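Malyl-CoA lyase/beta-methylmalyl-CoA lyase (Methylobacterium extorquens, PDB 5UGR) is a magnesium-containing lyase of the HpcH/HpaI aldolase/citrate lyase family, built on a TIM-barrel fold and assembled from six chains. Local coordinates at residues 96-107 with 129-140. Sequence-based numbering, arbitrary orientation. Where two conformers were deposited one is given.
Sequences CPRLDMILIPKV and REKKIGFEVLIE. With MG (magnesium ion), chain B.
Gly134 N donates to Asp100 O at 3.0 Å, opening a run of five backbone bonds between the parallel strands 101-104 and 134-139. The run continues through Ile102 N to Gly134 O, Glu136 N to Ile102 O, Ile104 N to Glu136 O and Leu138 N to Ile104 O, the last nearly straight at 173°. Ile102 and Ile104 thus use both N and O on this neighbour, whereas Met101 and Leu103 bond by backbone to strand 72-76 and Ile77 just after it. Asp100 O takes a second donor, a water that also donates to Lys132 O.

At the N-terminal end Lys131 NZ is held by Asp100 OD1 at 2.8 Å in a salt bridge, by Pro97 O at 2.9 Å in its carbonyl plane, and weakly by Leu99 O. Asp100 OD2 is occupied too, by Arg98 NH1 at 2.8 Å and Met73 N; together with Lys131 these partners probably favour the ionised carboxylate and limit its rotation.

Apolar packing accompanies these bonds. Ile104 CD1 makes a CH-pi contact over a face of Phe135, 4.2 Å from the ring centroid, beside helix 110-127. Leu103, its CG anti to the backbone N (chi1 169°), brings CD1 against Glu136 CG and Leu138 CD1; Glu136 OE2 is hydrogen-bonded to Ser162 OG.

Past strand 101-104, Val107 N donates to Leu138 O; one water donates to Leu138 O and Val107 O and accepts from Glu140 N. Glu140 OE1 binds magnesium at 2.0 Å, while OE2 accepts a bond from Lys106 N at 2.8 Å, anti but 31° out of the carboxylate plane, and one from a magnesium-bound water. Lys106 NZ instead pairs with Asp81 and with Asp304 of the second subunit. Asp45, Asp167 and three waters complete the magnesium shell, Glu140 being carried just past strand 134-139 by a beta-alpha-beta unit of the TIM barrel.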
loop_
_atom_site.group_PDB
_atom_site.type_symbol
_atom_site.label_atom_id
_atom_site.label_comp_id
_atom_site.label_asym_id
_atom_site.label_seq_id
_atom_site.Cartn_x
_atom_site.Cartn_y
_atom_site.Cartn_z
ATOM N N CYS A 96 28.271 -24.489 -12.129
ATOM C CA CYS A 96 29.227 -23.445 -12.534
ATOM C C CYS A 96 29.531 -22.465 -11.416
ATOM O O CYS A 96 28.967 -21.357 -11.368
ATOM C CB CYS A 96 28.735 -22.707 -13.768
ATOM S SG CYS A 96 28.341 -23.707 -15.204
ATOM N N PRO A 97 30.446 -22.825 -10.498
ATOM C CA PRO A 97 30.897 -21.888 -9.452
ATOM C C PRO A 97 31.416 -20.533 -10.010
ATOM O O PRO A 97 31.368 -19.538 -9.292
ATOM C CB PRO A 97 32.062 -22.636 -8.768
ATOM C CG PRO A 97 31.896 -24.046 -9.130
ATOM C CD PRO A 97 31.071 -24.155 -10.356
ATOM N N ARG A 98 31.958 -20.505 -11.223
ATOM C CA ARG A 98 32.494 -19.264 -11.818
ATOM C C ARG A 98 31.447 -18.185 -12.021
ATOM O O ARG A 98 31.760 -17.016 -12.078
ATOM C CB ARG A 98 33.261 -19.550 -13.112
ATOM C CG ARG A 98 33.893 -18.345 -13.810
ATOM C CD ARG A 98 34.920 -17.703 -12.921
ATOM N NE ARG A 98 35.531 -16.504 -13.448
ATOM C CZ ARG A 98 34.950 -15.293 -13.371
ATOM N NH1 ARG A 98 33.708 -15.169 -12.893
ATOM N NH2 ARG A 98 35.601 -14.219 -13.821
ATOM N N LEU A 99 30.190 -18.590 -12.178
ATOM C CA LEU A 99 29.125 -17.608 -12.386
ATOM C C LEU A 99 29.088 -16.621 -11.228
ATOM O O LEU A 99 29.048 -17.009 -10.058
ATOM C CB LEU A 99 27.793 -18.330 -12.537
ATOM C CG LEU A 99 26.637 -17.443 -12.963
ATOM C CD1 LEU A 99 26.800 -16.854 -14.346
ATOM C CD2 LEU A 99 25.314 -18.198 -12.806
ATOM N N ASP A 100 29.005 -15.325 -11.601
ATOM C CA ASP A 100 28.888 -14.265 -10.628
ATOM C C ASP A 100 27.447 -13.720 -10.443
ATOM O O ASP A 100 27.060 -13.352 -9.313
ATOM C CB ASP A 100 29.789 -13.090 -10.990
ATOM C CG ASP A 100 31.281 -13.467 -11.012
ATOM O OD1 ASP A 100 31.749 -14.035 -9.979
ATOM O OD2 ASP A 100 31.919 -13.173 -12.048
ATOM N N MET A 101 26.702 -13.648 -11.556
ATOM C CA MET A 101 25.425 -12.951 -11.527
ATOM C C MET A 101 24.441 -13.567 -12.496
ATOM O O MET A 101 24.828 -14.250 -13.449
ATOM C CB MET A 101 25.608 -11.474 -11.899
ATOM C CG MET A 101 26.449 -10.660 -10.872
ATOM S SD MET A 101 26.467 -8.888 -11.231
ATOM C CE MET A 101 24.762 -8.505 -10.793
ATOM N N ILE A 102 23.166 -13.282 -12.236
ATOM C CA ILE A 102 22.079 -13.626 -13.165
ATOM C C ILE A 102 21.366 -12.336 -13.597
ATOM O O ILE A 102 21.074 -11.482 -12.729
ATOM C CB ILE A 102 21.073 -14.587 -12.490
ATOM C CG1 ILE A 102 21.723 -15.964 -12.281
ATOM C CG2 ILE A 102 19.796 -14.713 -13.310
ATOM C CD1 ILE A 102 20.934 -16.934 -11.429
ATOM N N LEU A 103 21.212 -12.196 -14.902
ATOM C CA LEU A 103 20.459 -11.116 -15.540
ATOM C C LEU A 103 19.046 -11.676 -15.834
ATOM O O LEU A 103 18.869 -12.616 -16.622
ATOM C CB LEU A 103 21.156 -10.607 -16.801
ATOM C CG LEU A 103 20.389 -9.665 -17.714
ATOM C CD1 LEU A 103 19.842 -8.469 -16.931
ATOM C CD2 LEU A 103 21.301 -9.193 -18.834
ATOM N N ILE A 104 18.056 -11.097 -15.143
ATOM C CA ILE A 104 16.681 -11.551 -15.211
ATOM C C ILE A 104 15.983 -10.629 -16.240
ATOM O O ILE A 104 15.940 -9.407 -16.051
ATOM C CB ILE A 104 15.935 -11.440 -13.882
ATOM C CG1 ILE A 104 16.701 -12.121 -12.748
ATOM C CG2 ILE A 104 14.535 -12.026 -14.002
ATOM C CD1 ILE A 104 16.160 -11.812 -11.356
ATOM N N PRO A 105 15.431 -11.183 -17.322
ATOM C CA PRO A 105 14.809 -10.387 -18.376
ATOM C C PRO A 105 13.348 -10.021 -18.084
ATOM O O PRO A 105 12.661 -10.713 -17.298
ATOM C CB PRO A 105 14.910 -11.317 -19.606
ATOM C CG PRO A 105 14.675 -12.674 -18.984
ATOM C CD PRO A 105 15.426 -12.628 -17.680
ATOM N N LYS A 106 12.930 -8.906 -18.708
ATOM C CA LYS A 106 11.505 -8.595 -18.785
ATOM C C LYS A 106 10.848 -8.441 -17.434
ATOM O O LYS A 106 9.689 -8.757 -17.232
ATOM C CB LYS A 106 10.727 -9.578 -19.657
ATOM C CG LYS A 106 11.337 -9.817 -21.009
ATOM C CD LYS A 106 10.579 -10.799 -21.854
ATOM C CE LYS A 106 10.133 -12.082 -21.149
ATOM N NZ LYS A 106 9.571 -13.081 -22.143
ATOM N N VAL A 107 11.601 -7.956 -16.448
ATOM C CA VAL A 107 11.041 -7.953 -15.076
ATOM C C VAL A 107 9.868 -6.954 -15.000
ATOM O O VAL A 107 9.956 -5.824 -15.492
ATOM C CB VAL A 107 12.120 -7.602 -14.017
ATOM C CG1 VAL A 107 11.538 -7.467 -12.608
ATOM C CG2 VAL A 107 13.199 -8.677 -14.038
ATOM N N ARG A 129 27.988 -23.138 -1.323
ATOM C CA ARG A 129 28.688 -22.109 -2.045
ATOM C C ARG A 129 29.306 -21.006 -1.137
ATOM O O ARG A 129 28.579 -20.541 -0.264
ATOM C CB ARG A 129 27.617 -21.536 -2.948
ATOM C CG ARG A 129 27.236 -22.405 -4.029
ATOM C CD ARG A 129 28.448 -22.235 -4.925
ATOM N NE ARG A 129 28.591 -23.302 -5.866
ATOM C CZ ARG A 129 27.832 -23.416 -6.955
ATOM N NH1 ARG A 129 28.016 -24.437 -7.753
ATOM N NH2 ARG A 129 26.849 -22.504 -7.195
ATOM N N GLU A 130 30.589 -20.564 -1.281
ATOM C CA GLU A 130 30.960 -19.348 -0.508
ATOM C C GLU A 130 30.376 -18.127 -1.178
ATOM O O GLU A 130 29.829 -17.268 -0.527
ATOM C CB GLU A 130 32.472 -19.179 -0.485
ATOM C CG GLU A 130 32.940 -18.071 0.452
ATOM C CD GLU A 130 33.616 -18.623 1.704
ATOM O OE1 GLU A 130 33.239 -19.734 2.175
ATOM O OE2 GLU A 130 34.527 -17.943 2.207
ATOM N N LYS A 131 30.565 -18.045 -2.491
ATOM C CA LYS A 131 30.163 -16.871 -3.268
ATOM C C LYS A 131 28.629 -16.830 -3.290
ATOM O O LYS A 131 27.996 -17.872 -3.434
ATOM C CB LYS A 131 30.707 -16.955 -4.702
ATOM C CG LYS A 131 30.329 -15.759 -5.611
ATOM C CD LYS A 131 30.309 -16.138 -7.104
ATOM C CE LYS A 131 31.663 -16.468 -7.582
ATOM N NZ LYS A 131 31.844 -16.644 -9.027
ATOM N N LYS A 132 28.054 -15.639 -3.179
ATOM C CA LYS A 132 26.607 -15.443 -3.402
ATOM C C LYS A 132 26.421 -14.731 -4.741
ATOM O O LYS A 132 26.988 -13.649 -4.990
ATOM C CB LYS A 132 25.980 -14.638 -2.243
ATOM C CG LYS A 132 25.884 -15.368 -0.841
ATOM C CD LYS A 132 24.841 -14.721 0.115
ATOM C CE LYS A 132 23.792 -15.658 0.813
ATOM N NZ LYS A 132 22.325 -15.824 0.269
ATOM N N ILE A 133 25.571 -15.294 -5.578
ATOM C CA ILE A 133 25.254 -14.680 -6.887
ATOM C C ILE A 133 24.508 -13.353 -6.684
ATOM O O ILE A 133 23.641 -13.230 -5.806
ATOM C CB ILE A 133 24.414 -15.672 -7.716
ATOM C CG1 ILE A 133 25.337 -16.732 -8.335
ATOM C CG2 ILE A 133 23.509 -15.000 -8.758
ATOM C CD1 ILE A 133 24.565 -17.940 -8.855
ATOM N N GLY A 134 24.835 -12.371 -7.520
ATOM C CA GLY A 134 24.092 -11.108 -7.563
ATOM C C GLY A 134 23.124 -11.111 -8.726
ATOM O O GLY A 134 23.308 -11.839 -9.682
ATOM N N PHE A 135 22.179 -10.182 -8.684
ATOM C CA PHE A 135 21.199 -10.023 -9.739
ATOM C C PHE A 135 21.341 -8.672 -10.464
ATOM O O PHE A 135 21.567 -7.586 -9.841
ATOM C CB PHE A 135 19.769 -10.119 -9.237
ATOM C CG PHE A 135 19.332 -11.464 -8.699
ATOM C CD1 PHE A 135 19.960 -12.662 -9.045
ATOM C CD2 PHE A 135 18.196 -11.550 -7.941
ATOM C CE1 PHE A 135 19.469 -13.872 -8.606
ATOM C CE2 PHE A 135 17.697 -12.778 -7.516
ATOM C CZ PHE A 135 18.361 -13.955 -7.845
ATOM N N GLU A 136 21.097 -8.717 -11.759
ATOM C CA GLU A 136 20.825 -7.530 -12.566
ATOM C C GLU A 136 19.423 -7.776 -13.149
ATOM O O GLU A 136 19.069 -8.891 -13.506
ATOM C CB GLU A 136 21.837 -7.372 -13.707
ATOM C CG GLU A 136 21.616 -6.174 -14.623
ATOM C CD GLU A 136 22.747 -6.103 -15.699
ATOM O OE1 GLU A 136 23.943 -6.142 -15.274
ATOM O OE2 GLU A 136 22.392 -6.052 -16.926
ATOM N N VAL A 137 18.616 -6.714 -13.231
ATOM C CA VAL A 137 17.301 -6.797 -13.860
ATOM C C VAL A 137 17.249 -5.963 -15.100
ATOM O O VAL A 137 17.771 -4.860 -15.151
ATOM C CB VAL A 137 16.181 -6.425 -12.886
ATOM C CG1 VAL A 137 16.055 -7.415 -11.753
ATOM C CG2 VAL A 137 16.274 -5.056 -12.461
ATOM N N LEU A 138 16.596 -6.496 -16.109
ATOM C CA LEU A 138 16.276 -5.746 -17.316
ATOM C C LEU A 138 14.913 -5.088 -17.181
ATOM O O LEU A 138 13.893 -5.787 -16.913
ATOM C CB LEU A 138 16.285 -6.677 -18.526
ATOM C CG LEU A 138 17.491 -6.556 -19.428
ATOM C CD1 LEU A 138 17.765 -7.837 -20.181
ATOM C CD2 LEU A 138 17.358 -5.380 -20.355
ATOM N N ILE A 139 14.905 -3.760 -17.321
ATOM C CA ILE A 139 13.669 -2.967 -17.421
ATOM C C ILE A 139 13.524 -2.714 -18.917
ATOM O O ILE A 139 14.238 -1.867 -19.516
ATOM C CB ILE A 139 13.770 -1.693 -16.577
ATOM C CG1 ILE A 139 14.089 -2.005 -15.119
ATOM C CG2 ILE A 139 12.476 -0.884 -16.720
ATOM C CD1 ILE A 139 13.074 -2.793 -14.390
ATOM N N GLU A 140 12.654 -3.513 -19.537
ATOM C CA GLU A 140 12.575 -3.588 -21.009
ATOM C C GLU A 140 11.126 -3.730 -21.460
ATOM O O GLU A 140 10.878 -4.131 -22.589
ATOM C CB GLU A 140 13.436 -4.720 -21.555
ATOM C CG GLU A 140 13.026 -6.120 -21.102
ATOM C CD GLU A 140 13.844 -7.242 -21.728
ATOM O OE1 GLU A 140 13.940 -7.205 -22.975
ATOM O OE2 GLU A 140 14.324 -8.108 -20.981
HETATM MG MG MG B . 14.775 -8.418 -24.346
HETATM O O HOH W 1 28.622 -12.868 -7.081
HETATM O O HOH W 2 10.879 -5.171 -18.071
HETATM O O HOH W 3 15.825 -9.384 -22.864
HETATM O O HOH W 4 16.350 -7.093 -24.586
HETATM O O HOH W 5 13.279 -9.916 -24.180
#